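Local structure of GDP-mannose-dependent alpha-(1-6)-phosphatidylinositol monomannoside mannosyltransferase (Corynebacterium glutamicum, 3OKP) at residues V172-F177 with A354-V359; S215-M220 with L232-S237; N268-A273 with Q300-P305; D274-P279 with G293-E298. The protein is a mannosyltransferase with the two-domain GT-B architecture of glycosyltransferases, each domain built round a parallel beta sheet flanked by helices. All coordinates share one frame; numbering follows the deposited sequence.

Contact 1 (V172-F177 with A354-V359); sequences VDVKRF and AGRAHV
Both terminal nitrogens of Arg356 close end-on upon a single backbone oxygen, that of Val174. NH1 approaches Val174 O at 2.9 Å, in the carbonyl plane and on a lone pair. NH2 is equally near Val174 O, but it is tilted 32° from that plane, so one carbonyl serves two N-H groups with unequal geometry. NH1 also reaches Phe177 O at 2.9 Å in a weak, bent bond, and the same nitrogen bonds to Ala301 O on the neighbouring helix 294-301. With CG anti to the backbone N (chi1 176°) and a bend at chi2, the arginine chain leaves its helix and lays the flat guanidinium beside the turn, Val174 CB lying 3.7 Å from NH1.

The segment 172-177 belongs to the loop that runs from the last strand of the N-terminal sheet toward the C-terminal half of this GT-B enzyme, and the arginine ties it to helix 345-362. In an Asx turn Asp173 OD1 accepts from Lys175 N at 3.0 Å; a separate backbone bond runs from Phe177 N to Asp173 O. Next to the polar grip, Val359 packs with its CB 4.2 Å from Val172 CG1, while its CG2 faces Val174 CG1 at 4.3 Å. Val359 also rests on Ala301, and backbone hydrogen bonding between Val172 and Trp363 continues the join beyond the segment.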
loop_
_atom_site.group_PDB
_atom_site.type_symbol
_atom_site.label_atom_id
_atom_site.label_comp_id
_atom_site.label_asym_id
_atom_site.label_seq_id
_atom_site.Cartn_x
_atom_site.Cartn_y
_atom_site.Cartn_z
ATOM N N VAL A 172 1.322 -6.511 5.179
ATOM C CA VAL A 172 1.076 -5.728 6.387
ATOM C C VAL A 172 1.800 -6.389 7.567
ATOM O O VAL A 172 1.860 -7.617 7.649
ATOM C CB VAL A 172 -0.454 -5.531 6.652
ATOM C CG1 VAL A 172 -1.182 -6.872 6.841
ATOM C CG2 VAL A 172 -0.694 -4.605 7.836
ATOM N N ASP A 173 2.383 -5.574 8.447
ATOM C CA ASP A 173 3.063 -6.080 9.642
ATOM C C ASP A 173 2.034 -6.491 10.698
ATOM O O ASP A 173 1.461 -5.642 11.390
ATOM C CB ASP A 173 4.037 -5.033 10.204
ATOM C CG ASP A 173 4.937 -5.585 11.311
ATOM O OD1 ASP A 173 4.588 -6.596 11.959
ATOM O OD2 ASP A 173 6.013 -4.990 11.535
ATOM N N VAL A 174 1.819 -7.799 10.819
ATOM C CA VAL A 174 0.811 -8.349 11.734
ATOM C C VAL A 174 1.224 -8.333 13.218
ATOM O O VAL A 174 0.413 -8.649 14.091
ATOM C CB VAL A 174 0.351 -9.776 11.307
ATOM C CG1 VAL A 174 -0.380 -9.724 9.969
ATOM C CG2 VAL A 174 1.529 -10.748 11.252
ATOM N N LYS A 175 2.474 -7.969 13.493
ATOM C CA LYS A 175 2.938 -7.795 14.874
ATOM C C LYS A 175 2.769 -6.357 15.368
ATOM O O LYS A 175 2.531 -6.131 16.558
ATOM C CB LYS A 175 4.391 -8.251 15.031
ATOM C CG LYS A 175 4.546 -9.759 15.181
ATOM N N ARG A 176 2.899 -5.396 14.457
ATOM C CA ARG A 176 2.688 -3.980 14.778
ATOM C C ARG A 176 1.205 -3.621 14.685
ATOM O O ARG A 176 0.667 -2.942 15.564
ATOM C CB ARG A 176 3.508 -3.079 13.847
ATOM N N PHE A 177 0.560 -4.067 13.609
ATOM C CA PHE A 177 -0.885 -3.941 13.462
ATOM C C PHE A 177 -1.520 -5.213 14.005
ATOM O O PHE A 177 -1.542 -6.254 13.343
ATOM C CB PHE A 177 -1.278 -3.689 12.002
ATOM C CG PHE A 177 -0.819 -2.361 11.470
ATOM C CD1 PHE A 177 -1.618 -1.229 11.611
ATOM C CD2 PHE A 177 0.409 -2.240 10.825
ATOM C CE1 PHE A 177 -1.200 0.006 11.122
ATOM C CE2 PHE A 177 0.840 -1.011 10.333
ATOM C CZ PHE A 177 0.034 0.117 10.483
ATOM N N ALA A 354 -12.427 -12.443 11.718
ATOM C CA ALA A 354 -12.215 -12.926 10.355
ATOM C C ALA A 354 -11.190 -12.070 9.613
ATOM O O ALA A 354 -10.391 -12.592 8.838
ATOM C CB ALA A 354 -13.538 -12.981 9.584
ATOM N N GLY A 355 -11.217 -10.760 9.861
ATOM C CA GLY A 355 -10.236 -9.835 9.287
ATOM C C GLY A 355 -8.811 -10.180 9.686
ATOM O O GLY A 355 -7.917 -10.228 8.838
ATOM N N ARG A 356 -8.610 -10.423 10.979
ATOM C CA ARG A 356 -7.307 -10.806 11.520
ATOM C C ARG A 356 -6.806 -12.125 10.925
ATOM O O ARG A 356 -5.651 -12.224 10.514
ATOM C CB ARG A 356 -7.355 -10.871 13.055
ATOM C CG ARG A 356 -6.069 -11.367 13.731
ATOM C CD ARG A 356 -4.920 -10.389 13.546
ATOM N NE ARG A 356 -3.651 -10.921 14.037
ATOM C CZ ARG A 356 -2.505 -10.243 14.060
ATOM N NH1 ARG A 356 -2.453 -8.990 13.626
ATOM N NH2 ARG A 356 -1.405 -10.823 14.525
ATOM N N ALA A 357 -7.683 -13.126 10.877
ATOM C CA ALA A 357 -7.356 -14.425 10.289
ATOM C C ALA A 357 -7.013 -14.297 8.802
ATOM O O ALA A 357 -6.088 -14.956 8.314
ATOM C CB ALA A 357 -8.508 -15.405 10.491
ATOM N N HIS A 358 -7.754 -13.441 8.101
ATOM C CA HIS A 358 -7.560 -13.208 6.667
ATOM C C HIS A 358 -6.163 -12.678 6.337
ATOM O O HIS A 358 -5.482 -13.224 5.465
ATOM C CB HIS A 358 -8.641 -12.260 6.127
ATOM C CG HIS A 358 -8.548 -12.003 4.654
ATOM N ND1 HIS A 358 -8.584 -10.733 4.118
ATOM C CD2 HIS A 358 -8.427 -12.850 3.604
ATOM C CE1 HIS A 358 -8.487 -10.809 2.803
ATOM N NE2 HIS A 358 -8.389 -12.082 2.466
ATOM N N VAL A 359 -5.742 -11.625 7.035
ATOM C CA VAL A 359 -4.419 -11.032 6.802
ATOM C C VAL A 359 -3.270 -11.953 7.233
ATOM O O VAL A 359 -2.220 -11.977 6.589
ATOM C CB VAL A 359 -4.264 -9.614 7.434
ATOM C CG1 VAL A 359 -5.159 -8.602 6.715
ATOM C CG2 VAL A 359 -4.559 -9.632 8.922
#

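Contact 2 (S215-M220 with L232-S237); sequences SLIKAM and LLIVGS. With GDD (guanosine-5'-diphosphate-alpha-D-mannose), chain B.
Leu232 packs against helix 213-226, its CD2 touching three residues of the helix at once. Leu216 CB and Met220 CG each lie 3.8 Å from Leu232 CD2, and Ile217 CG1 follows at 4.2 Å. The other branch of the leucine, CD1, turns to Leu216 CG at 4.0 Å. Leu232 projects its CG away from its own backbone N (chi1 175°), which carries both methyls to the helix. Met220, bent at chi2 and chi3, folds its sulfur and methyl back alongside the base of the same leucine, SD being 3.9 Å from Leu232 CB. Further along the strand, Ile217 CD1 meets Ile234 CD1 at 3.8 Å, the two chains crossing at about a right angle.

This is the helix-on-sheet layer of the beta-alpha-beta unit of strand 200-204, helix 213-226 and strand 231-235, within a Rossmann-like domain; the axes of helix 215-220 and strand 232-235 run antiparallel at 164°. Strands 200-204 and 255-259 hold strand 231-235 between them through backbone bonds. Helix 331-342 packs against Leu216 and Ala219. The end of the strand borders the nucleotide pocket: Val235 CG1 lies 3.4 Å from O6 of guanosine-5'-diphosphate-alpha-d-mannose, and Gly236, just beyond the strand, also borders that oxygen.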
loop_
_atom_site.group_PDB
_atom_site.type_symbol
_atom_site.label_atom_id
_atom_site.label_comp_id
_atom_site.label_asym_id
_atom_site.label_seq_id
_atom_site.Cartn_x
_atom_site.Cartn_y
_atom_site.Cartn_z
ATOM N N SER A 215 -17.843 11.590 1.765
ATOM C CA SER A 215 -18.961 10.640 1.730
ATOM C C SER A 215 -19.361 10.218 3.145
ATOM O O SER A 215 -20.551 10.141 3.465
ATOM C CB SER A 215 -18.597 9.408 0.899
ATOM O OG SER A 215 -18.220 9.762 -0.419
ATOM N N LEU A 216 -18.355 9.952 3.980
ATOM C CA LEU A 216 -18.548 9.609 5.392
ATOM C C LEU A 216 -19.248 10.723 6.172
ATOM O O LEU A 216 -20.196 10.463 6.924
ATOM C CB LEU A 216 -17.197 9.269 6.042
ATOM C CG LEU A 216 -16.825 7.840 6.477
ATOM C CD1 LEU A 216 -17.693 6.732 5.871
ATOM C CD2 LEU A 216 -15.336 7.558 6.254
ATOM N N ILE A 217 -18.777 11.957 5.986
ATOM C CA ILE A 217 -19.357 13.129 6.645
ATOM C C ILE A 217 -20.827 13.321 6.251
ATOM O O ILE A 217 -21.670 13.628 7.100
ATOM C CB ILE A 217 -18.519 14.410 6.367
ATOM C CG1 ILE A 217 -17.206 14.367 7.165
ATOM C CG2 ILE A 217 -19.309 15.671 6.698
ATOM C CD1 ILE A 217 -16.126 15.321 6.656
ATOM N N LYS A 218 -21.128 13.117 4.970
ATOM C CA LYS A 218 -22.492 13.262 4.459
ATOM C C LYS A 218 -23.432 12.166 4.967
ATOM O O LYS A 218 -24.646 12.362 5.030
ATOM C CB LYS A 218 -22.495 13.323 2.927
ATOM C CG LYS A 218 -21.945 14.635 2.369
ATOM C CD LYS A 218 -21.912 14.644 0.851
ATOM C CE LYS A 218 -21.191 15.876 0.323
ATOM N NZ LYS A 218 -21.309 15.991 -1.163
ATOM N N ALA A 219 -22.861 11.020 5.332
ATOM C CA ALA A 219 -23.631 9.911 5.896
ATOM C C ALA A 219 -23.879 10.064 7.402
ATOM O O ALA A 219 -24.770 9.410 7.955
ATOM C CB ALA A 219 -22.944 8.580 5.597
ATOM N N MET A 220 -23.106 10.932 8.057
ATOM C CA MET A 220 -23.185 11.075 9.518
ATOM C C MET A 220 -24.547 11.493 10.120
ATOM O O MET A 220 -24.946 10.928 11.135
ATOM C CB MET A 220 -22.037 11.924 10.085
ATOM C CG MET A 220 -20.692 11.188 10.171
ATOM S SD MET A 220 -20.703 9.619 11.083
ATOM C CE MET A 220 -20.796 10.198 12.775
ATOM N N LEU A 232 -17.060 9.969 14.372
ATOM C CA LEU A 232 -16.248 9.737 13.187
ATOM C C LEU A 232 -14.885 10.383 13.390
ATOM O O LEU A 232 -14.775 11.607 13.528
ATOM C CB LEU A 232 -16.928 10.297 11.932
ATOM C CG LEU A 232 -16.155 10.255 10.604
ATOM C CD1 LEU A 232 -15.781 8.829 10.199
ATOM C CD2 LEU A 232 -16.958 10.928 9.502
ATOM N N LEU A 233 -13.851 9.550 13.421
ATOM C CA LEU A 233 -12.490 10.033 13.591
ATOM C C LEU A 233 -11.794 10.107 12.244
ATOM O O LEU A 233 -11.570 9.089 11.588
ATOM C CB LEU A 233 -11.703 9.139 14.554
ATOM C CG LEU A 233 -12.297 8.866 15.941
ATOM C CD1 LEU A 233 -11.398 7.916 16.705
ATOM C CD2 LEU A 233 -12.509 10.157 16.734
ATOM N N ILE A 234 -11.467 11.327 11.837
ATOM C CA ILE A 234 -10.750 11.551 10.596
ATOM C C ILE A 234 -9.266 11.731 10.914
ATOM O O ILE A 234 -8.845 12.763 11.453
ATOM C CB ILE A 234 -11.361 12.726 9.790
ATOM C CG1 ILE A 234 -12.780 12.354 9.336
ATOM C CG2 ILE A 234 -10.488 13.068 8.589
ATOM C CD1 ILE A 234 -13.631 13.525 8.899
ATOM N N VAL A 235 -8.493 10.693 10.607
ATOM C CA VAL A 235 -7.062 10.660 10.906
ATOM C C VAL A 235 -6.266 10.853 9.621
ATOM O O VAL A 235 -6.421 10.090 8.662
ATOM C CB VAL A 235 -6.649 9.334 11.604
ATOM C CG1 VAL A 235 -5.146 9.296 11.875
ATOM C CG2 VAL A 235 -7.423 9.145 12.904
ATOM N N GLY A 236 -5.426 11.884 9.608
ATOM C CA GLY A 236 -4.579 12.180 8.456
ATOM C C GLY A 236 -4.541 13.654 8.104
ATOM O O GLY A 236 -5.198 14.477 8.750
ATOM N N SER A 237 -3.767 13.981 7.071
ATOM C CA SER A 237 -3.625 15.356 6.602
ATOM C C SER A 237 -3.732 15.436 5.078
ATOM O O SER A 237 -3.557 14.434 4.378
ATOM C CB SER A 237 -2.296 15.951 7.086
ATOM O OG SER A 237 -1.196 15.189 6.619
HETATM N N2 GDD B . 1.572 7.686 10.804
HETATM C C2 GDD B . 0.448 7.938 10.089
HETATM N N1 GDD B . -0.401 8.914 10.491
HETATM N N3 GDD B . 0.182 7.210 8.980
HETATM C C4 GDD B . -0.941 7.448 8.253
HETATM C C5 GDD B . -1.820 8.445 8.649
HETATM C C6 GDD B . -1.531 9.182 9.792
HETATM O O6 GDD B . -2.303 10.086 10.173
HETATM N N7 GDD B . -2.832 8.467 7.758
HETATM C C8 GDD B . -2.586 7.510 6.834
HETATM N N9 GDD B . -1.433 6.895 7.140
HETATM C "C1'" GDD B . -0.785 5.779 6.402
HETATM C "C2'" GDD B . -1.578 4.493 6.569
HETATM O "O2'" GDD B . -1.232 3.809 7.776
HETATM C "C3'" GDD B . -1.212 3.708 5.326
HETATM O "O3'" GDD B . -0.076 2.874 5.582
HETATM C "C4'" GDD B . -0.853 4.765 4.285
HETATM O "O4'" GDD B . -0.714 6.005 4.990
HETATM C "C5'" GDD B . -1.935 4.897 3.214
HETATM O "O5'" GDD B . -1.634 4.082 2.079
HETATM P PA GDD B . -2.662 3.612 1.169
HETATM O O1A GDD B . -2.170 2.748 0.408
HETATM O O2A GDD B . -3.604 3.085 1.810
HETATM O O3A GDD B . -3.200 4.702 0.377
HETATM P PB GDD B . -2.404 5.634 -0.404
HETATM O O2B GDD B . -1.420 5.065 -0.923
HETATM O O3B GDD B . -3.118 6.120 -1.307
HETATM O O1B GDD B . -1.949 6.714 0.437
#

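Contact 3 (N268-A273 with Q300-P305); sequences NTLAAA and QACGVP
Ala271 and Cys302 bring two helix ends together, their CA atoms 5.1 Å apart. Segment 268-273 holds the last turn of helix 263-272 and the residue after it, and segment 300-305 is where helix 294-301 finishes and the chain heads for strand 306-308. The second helix closes with a Schellman motif: Gly303 takes a positive phi (71°), with Gly303 N bonded back to Gln300 O, and the turn sends Val304 back against the first helix.

Small side chains permit the close approach. Cys302 CB lies 4.0 Å from Ala271 CA and nearly as close to its methyl. The sulfur of Cys302, carried anti to its own carbonyl carbon (chi1 -71°), leaves that backbone contact and meets Leu270 CD2 at 4.0 Å. Val304 works with both branches. Its CG2 comes to 3.5 Å from Leu270 O, a carbonyl already bonded to Ala273 N, while CG1 approaches Ala273 O at 3.9 Å; the valine thus covers backbone oxygens at and just past the end of the helix.

Around the two helix ends, Ala273 packs on Val200 and Ala202 of strand 200-204, and Ala271 touches Ala180, in the loop before helix 182-191. One water bridges the two segments, donating to Ala271 O at 2.7 Å and to Cys302 O at 2.6 Å. The direct contacts are van der Waals packing, so the fit depends on shape, and the water links two carbonyl acceptors, neither of which can donate to the other, by donating a hydrogen bond to each.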
loop_
_atom_site.group_PDB
_atom_site.type_symbol
_atom_site.label_atom_id
_atom_site.label_comp_id
_atom_site.label_asym_id
_atom_site.label_seq_id
_atom_site.Cartn_x
_atom_site.Cartn_y
_atom_site.Cartn_z
ATOM N N ASN A 268 -3.107 2.527 17.794
ATOM C CA ASN A 268 -3.924 2.412 19.006
ATOM C C ASN A 268 -5.361 2.886 18.778
ATOM O O ASN A 268 -6.315 2.234 19.209
ATOM C CB ASN A 268 -3.290 3.192 20.164
ATOM C CG ASN A 268 -1.977 2.582 20.643
ATOM O OD1 ASN A 268 -1.686 1.411 20.391
ATOM N ND2 ASN A 268 -1.184 3.378 21.351
ATOM N N THR A 269 -5.492 4.019 18.092
ATOM C CA THR A 269 -6.786 4.590 17.725
ATOM C C THR A 269 -7.549 3.659 16.774
ATOM O O THR A 269 -8.741 3.401 16.971
ATOM C CB THR A 269 -6.598 5.988 17.093
ATOM O OG1 THR A 269 -5.887 6.830 18.012
ATOM C CG2 THR A 269 -7.941 6.634 16.752
ATOM N N LEU A 270 -6.851 3.152 15.759
ATOM C CA LEU A 270 -7.433 2.205 14.810
ATOM C C LEU A 270 -7.973 0.963 15.528
ATOM O O LEU A 270 -9.134 0.593 15.351
ATOM C CB LEU A 270 -6.405 1.818 13.736
ATOM C CG LEU A 270 -6.732 0.740 12.691
ATOM C CD1 LEU A 270 -8.028 1.030 11.943
ATOM C CD2 LEU A 270 -5.578 0.584 11.708
ATOM N N ALA A 271 -7.132 0.351 16.363
ATOM C CA ALA A 271 -7.483 -0.884 17.067
ATOM C C ALA A 271 -8.634 -0.717 18.069
ATOM O O ALA A 271 -9.317 -1.689 18.404
ATOM C CB ALA A 271 -6.251 -1.462 17.757
ATOM N N ALA A 272 -8.848 0.512 18.532
ATOM C CA ALA A 272 -9.898 0.810 19.508
ATOM C C ALA A 272 -11.257 1.124 18.863
ATOM O O ALA A 272 -12.277 1.195 19.553
ATOM C CB ALA A 272 -9.463 1.952 20.426
ATOM N N ALA A 273 -11.263 1.302 17.543
ATOM C CA ALA A 273 -12.485 1.629 16.802
ATOM C C ALA A 273 -13.426 0.433 16.655
ATOM O O ALA A 273 -12.996 -0.723 16.676
ATOM C CB ALA A 273 -12.137 2.194 15.428
ATOM N N GLN A 300 -7.983 -4.675 9.209
ATOM C CA GLN A 300 -8.223 -6.109 9.374
ATOM C C GLN A 300 -7.183 -6.748 10.288
ATOM O O GLN A 300 -7.518 -7.592 11.115
ATOM C CB GLN A 300 -8.259 -6.809 8.018
ATOM C CG GLN A 300 -9.514 -6.511 7.217
ATOM C CD GLN A 300 -9.457 -7.087 5.818
ATOM O OE1 GLN A 300 -9.986 -8.165 5.565
ATOM N NE2 GLN A 300 -8.804 -6.373 4.904
ATOM N N ALA A 301 -5.928 -6.321 10.144
ATOM C CA ALA A 301 -4.843 -6.768 11.018
ATOM C C ALA A 301 -5.064 -6.376 12.484
ATOM O O ALA A 301 -4.607 -7.076 13.392
ATOM C CB ALA A 301 -3.507 -6.240 10.516
ATOM N N CYS A 302 -5.766 -5.263 12.705
ATOM C CA CYS A 302 -6.134 -4.819 14.056
ATOM C C CYS A 302 -7.454 -5.433 14.553
ATOM O O CYS A 302 -7.932 -5.094 15.643
ATOM C CB CYS A 302 -6.197 -3.287 14.122
ATOM S SG CYS A 302 -4.581 -2.469 14.027
ATOM N N GLY A 303 -8.031 -6.330 13.755
ATOM C CA GLY A 303 -9.271 -7.018 14.111
ATOM C C GLY A 303 -10.498 -6.122 14.090
ATOM O O GLY A 303 -11.405 -6.284 14.908
ATOM N N VAL A 304 -10.523 -5.183 13.147
ATOM C CA VAL A 304 -11.600 -4.200 13.039
ATOM C C VAL A 304 -12.367 -4.410 11.727
ATOM O O VAL A 304 -11.745 -4.506 10.667
ATOM C CB VAL A 304 -11.042 -2.748 13.110
ATOM C CG1 VAL A 304 -12.162 -1.709 13.029
ATOM C CG2 VAL A 304 -10.218 -2.545 14.381
ATOM N N PRO A 305 -13.717 -4.498 11.797
ATOM C CA PRO A 305 -14.567 -4.626 10.605
ATOM C C PRO A 305 -14.317 -3.494 9.606
ATOM O O PRO A 305 -14.125 -2.348 10.010
ATOM C CB PRO A 305 -15.989 -4.510 11.168
ATOM C CG PRO A 305 -15.875 -4.937 12.581
ATOM C CD PRO A 305 -14.514 -4.498 13.038
HETATM O O HOH W 1 -8.628 -4.217 18.002
#

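Contact 4 (D274-P279 with G293-E298); sequences DIFAMP and GIVYLE. With GDD (guanosine-5'-diphosphate-alpha-D-mannose), chain B.
Tyr296 OH donates to Met278 O over only 2.5 Å, a short bond that meets the carbonyl from nearly straight ahead, with a C=O...O angle of 158°. The acceptor lies in the plane of the tyrosine ring, at its edge, and the same hydroxyl takes a weak bond from Gly309 N, so strand 275-278 and the chain beyond strand 306-308 both touch it. The methionine then curls round the phenol: two bends in its chain set CE 3.7 Å from Tyr296 CZ, and its sulfur makes an oblique Met-aromatic contact with the ring. CE also rests against Val295 CG2.

Phe276 turns its ring away from its own backbone N (chi1 177°), which drives CZ onto Val295 CB at 3.6 Å. One face of its ring is overhung by Val295 O, while its edge meets Tyr296 CD1, 3.8 Å from CE1. Strand and helix run antiparallel in this first half of a beta-alpha-beta unit, strand 275-278, helix 294-301 and strand 306-308.

The start of that helix is also a wall of the nucleotide site. Ile294 N and Val295 N, at its amino end, make weak bonds to alpha-phosphate oxygens of guanosine-5'-diphosphate-alpha-d-mannose. Glu298, one turn on and the second glutamate of the E-X7-E sequence motif of this family, clasps the ribose with both oxygens: OE1 accepts from the ligand's O2' at 2.8 Å and OE2 from its O3' at 2.7 Å. Phe177 packs on the same carboxylate.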
loop_
_atom_site.group_PDB
_atom_site.type_symbol
_atom_site.label_atom_id
_atom_site.label_comp_id
_atom_site.label_asym_id
_atom_site.label_seq_id
_atom_site.Cartn_x
_atom_site.Cartn_y
_atom_site.Cartn_z
ATOM N N ASP A 274 -14.713 0.726 16.503
ATOM C CA ASP A 274 -15.717 -0.298 16.236
ATOM C C ASP A 274 -15.753 -0.665 14.750
ATOM O O ASP A 274 -15.937 -1.830 14.395
ATOM C CB ASP A 274 -17.094 0.176 16.710
ATOM C CG ASP A 274 -17.162 0.360 18.219
ATOM O OD1 ASP A 274 -17.034 -0.647 18.949
ATOM O OD2 ASP A 274 -17.342 1.512 18.677
ATOM N N ILE A 275 -15.578 0.337 13.893
ATOM C CA ILE A 275 -15.590 0.149 12.441
ATOM C C ILE A 275 -14.485 0.992 11.808
ATOM O O ILE A 275 -14.254 2.128 12.225
ATOM C CB ILE A 275 -16.958 0.573 11.812
ATOM C CG1 ILE A 275 -18.132 -0.165 12.469
ATOM C CG2 ILE A 275 -16.966 0.349 10.292
ATOM C CD1 ILE A 275 -19.499 0.425 12.130
ATOM N N PHE A 276 -13.798 0.423 10.817
ATOM C CA PHE A 276 -12.950 1.205 9.921
ATOM C C PHE A 276 -13.696 1.410 8.609
ATOM O O PHE A 276 -14.170 0.449 7.999
ATOM C CB PHE A 276 -11.596 0.530 9.659
ATOM C CG PHE A 276 -10.726 1.285 8.674
ATOM C CD1 PHE A 276 -10.815 1.033 7.302
ATOM C CD2 PHE A 276 -9.836 2.260 9.118
ATOM C CE1 PHE A 276 -10.029 1.742 6.391
ATOM C CE2 PHE A 276 -9.041 2.967 8.218
ATOM C CZ PHE A 276 -9.141 2.710 6.851
ATOM N N ALA A 277 -13.794 2.663 8.179
ATOM C CA ALA A 277 -14.490 2.994 6.942
ATOM C C ALA A 277 -13.667 3.949 6.087
ATOM O O ALA A 277 -13.145 4.953 6.580
ATOM C CB ALA A 277 -15.865 3.586 7.245
ATOM N N MET A 278 -13.543 3.612 4.807
ATOM C CA MET A 278 -12.916 4.487 3.821
ATOM C C MET A 278 -13.535 4.147 2.467
ATOM O O MET A 278 -13.042 3.263 1.764
ATOM C CB MET A 278 -11.388 4.320 3.811
ATOM C CG MET A 278 -10.633 5.463 3.131
ATOM S SD MET A 278 -10.388 5.238 1.353
ATOM C CE MET A 278 -8.928 4.199 1.337
ATOM N N PRO A 279 -14.640 4.833 2.114
ATOM C CA PRO A 279 -15.385 4.521 0.898
ATOM C C PRO A 279 -14.761 5.167 -0.342
ATOM O O PRO A 279 -15.340 6.085 -0.930
ATOM C CB PRO A 279 -16.782 5.079 1.191
ATOM C CG PRO A 279 -16.545 6.219 2.134
ATOM C CD PRO A 279 -15.245 5.954 2.862
ATOM N N GLY A 293 -5.005 -0.261 -1.395
ATOM C CA GLY A 293 -5.532 0.270 -0.143
ATOM C C GLY A 293 -5.006 -0.488 1.056
ATOM O O GLY A 293 -5.691 -1.350 1.609
ATOM N N ILE A 294 -3.780 -0.164 1.454
ATOM C CA ILE A 294 -3.140 -0.826 2.589
ATOM C C ILE A 294 -3.873 -0.554 3.913
ATOM O O ILE A 294 -3.840 -1.387 4.818
ATOM C CB ILE A 294 -1.612 -0.497 2.676
ATOM C CG1 ILE A 294 -0.885 -1.447 3.632
ATOM C CG2 ILE A 294 -1.368 0.942 3.066
ATOM C CD1 ILE A 294 -0.453 -2.743 2.982
ATOM N N VAL A 295 -4.553 0.591 4.005
ATOM C CA VAL A 295 -5.321 0.940 5.209
ATOM C C VAL A 295 -6.378 -0.111 5.575
ATOM O O VAL A 295 -6.649 -0.328 6.756
ATOM C CB VAL A 295 -5.968 2.359 5.135
ATOM C CG1 VAL A 295 -4.897 3.448 5.127
ATOM C CG2 VAL A 295 -6.900 2.496 3.926
ATOM N N TYR A 296 -6.959 -0.760 4.562
ATOM C CA TYR A 296 -7.952 -1.817 4.772
ATOM C C TYR A 296 -7.325 -3.062 5.396
ATOM O O TYR A 296 -7.956 -3.753 6.200
ATOM C CB TYR A 296 -8.619 -2.212 3.452
ATOM C CG TYR A 296 -9.308 -1.093 2.697
ATOM C CD1 TYR A 296 -10.336 -0.351 3.281
ATOM C CD2 TYR A 296 -8.956 -0.805 1.381
ATOM C CE1 TYR A 296 -10.979 0.671 2.576
ATOM C CE2 TYR A 296 -9.593 0.209 0.669
ATOM C CZ TYR A 296 -10.603 0.939 1.271
ATOM O OH TYR A 296 -11.229 1.938 0.560
ATOM N N LEU A 297 -6.085 -3.344 5.003
ATOM C CA LEU A 297 -5.334 -4.485 5.517
ATOM C C LEU A 297 -4.871 -4.224 6.941
ATOM O O LEU A 297 -4.872 -5.129 7.775
ATOM C CB LEU A 297 -4.135 -4.787 4.610
ATOM C CG LEU A 297 -4.459 -4.990 3.126
ATOM C CD1 LEU A 297 -3.183 -5.059 2.311
ATOM C CD2 LEU A 297 -5.312 -6.235 2.909
ATOM N N GLU A 298 -4.484 -2.976 7.205
ATOM C CA GLU A 298 -4.092 -2.528 8.538
ATOM C C GLU A 298 -5.244 -2.655 9.536
ATOM O O GLU A 298 -5.043 -3.085 10.672
ATOM C CB GLU A 298 -3.592 -1.079 8.479
ATOM C CG GLU A 298 -2.237 -0.921 7.787
ATOM C CD GLU A 298 -1.860 0.527 7.510
ATOM O OE1 GLU A 298 -2.698 1.436 7.718
ATOM O OE2 GLU A 298 -0.714 0.755 7.075
HETATM N N2 GDD B . 1.572 7.686 10.804
HETATM C C2 GDD B . 0.448 7.938 10.089
HETATM N N1 GDD B . -0.401 8.914 10.491
HETATM N N3 GDD B . 0.182 7.210 8.980
HETATM C C4 GDD B . -0.941 7.448 8.253
HETATM C C5 GDD B . -1.820 8.445 8.649
HETATM C C6 GDD B . -1.531 9.182 9.792
HETATM O O6 GDD B . -2.303 10.086 10.173
HETATM N N7 GDD B . -2.832 8.467 7.758
HETATM C C8 GDD B . -2.586 7.510 6.834
HETATM N N9 GDD B . -1.433 6.895 7.140
HETATM C "C1'" GDD B . -0.785 5.779 6.402
HETATM C "C2'" GDD B . -1.578 4.493 6.569
HETATM O "O2'" GDD B . -1.232 3.809 7.776
HETATM C "C3'" GDD B . -1.212 3.708 5.326
HETATM O "O3'" GDD B . -0.076 2.874 5.582
HETATM C "C4'" GDD B . -0.853 4.765 4.285
HETATM O "O4'" GDD B . -0.714 6.005 4.990
HETATM C "C5'" GDD B . -1.935 4.897 3.214
HETATM O "O5'" GDD B . -1.634 4.082 2.079
HETATM P PA GDD B . -2.662 3.612 1.169
HETATM O O1A GDD B . -2.170 2.748 0.408
HETATM O O2A GDD B . -3.604 3.085 1.810
HETATM O O3A GDD B . -3.200 4.702 0.377
HETATM P PB GDD B . -2.404 5.634 -0.404
HETATM O O2B GDD B . -1.420 5.065 -0.923
HETATM O O3B GDD B . -3.118 6.120 -1.307
HETATM O O1B GDD B . -1.949 6.714 0.437
#

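Along the chain, contact 1 spans the other three: its first segment follows the N-terminal sheet, and its second lies on helix 345-362. Contact 2 closes before contacts 3 and 4 open, and contact 4 falls within the span of contact 3. Helix 294-301 is common to contacts 3 and 4, whose centres are 9 Å apart, and contact 1 touches it, with its centre about 10 Å from that of contact 3 and 12 Å from that of contact 4. Contacts 2 and 4 bear on the same parallel sheet, with centres 12 Å apart, and both border the ligand. The C-terminal Rossmann-like domain thus presents its nucleotide pocket beside the inter-domain connection.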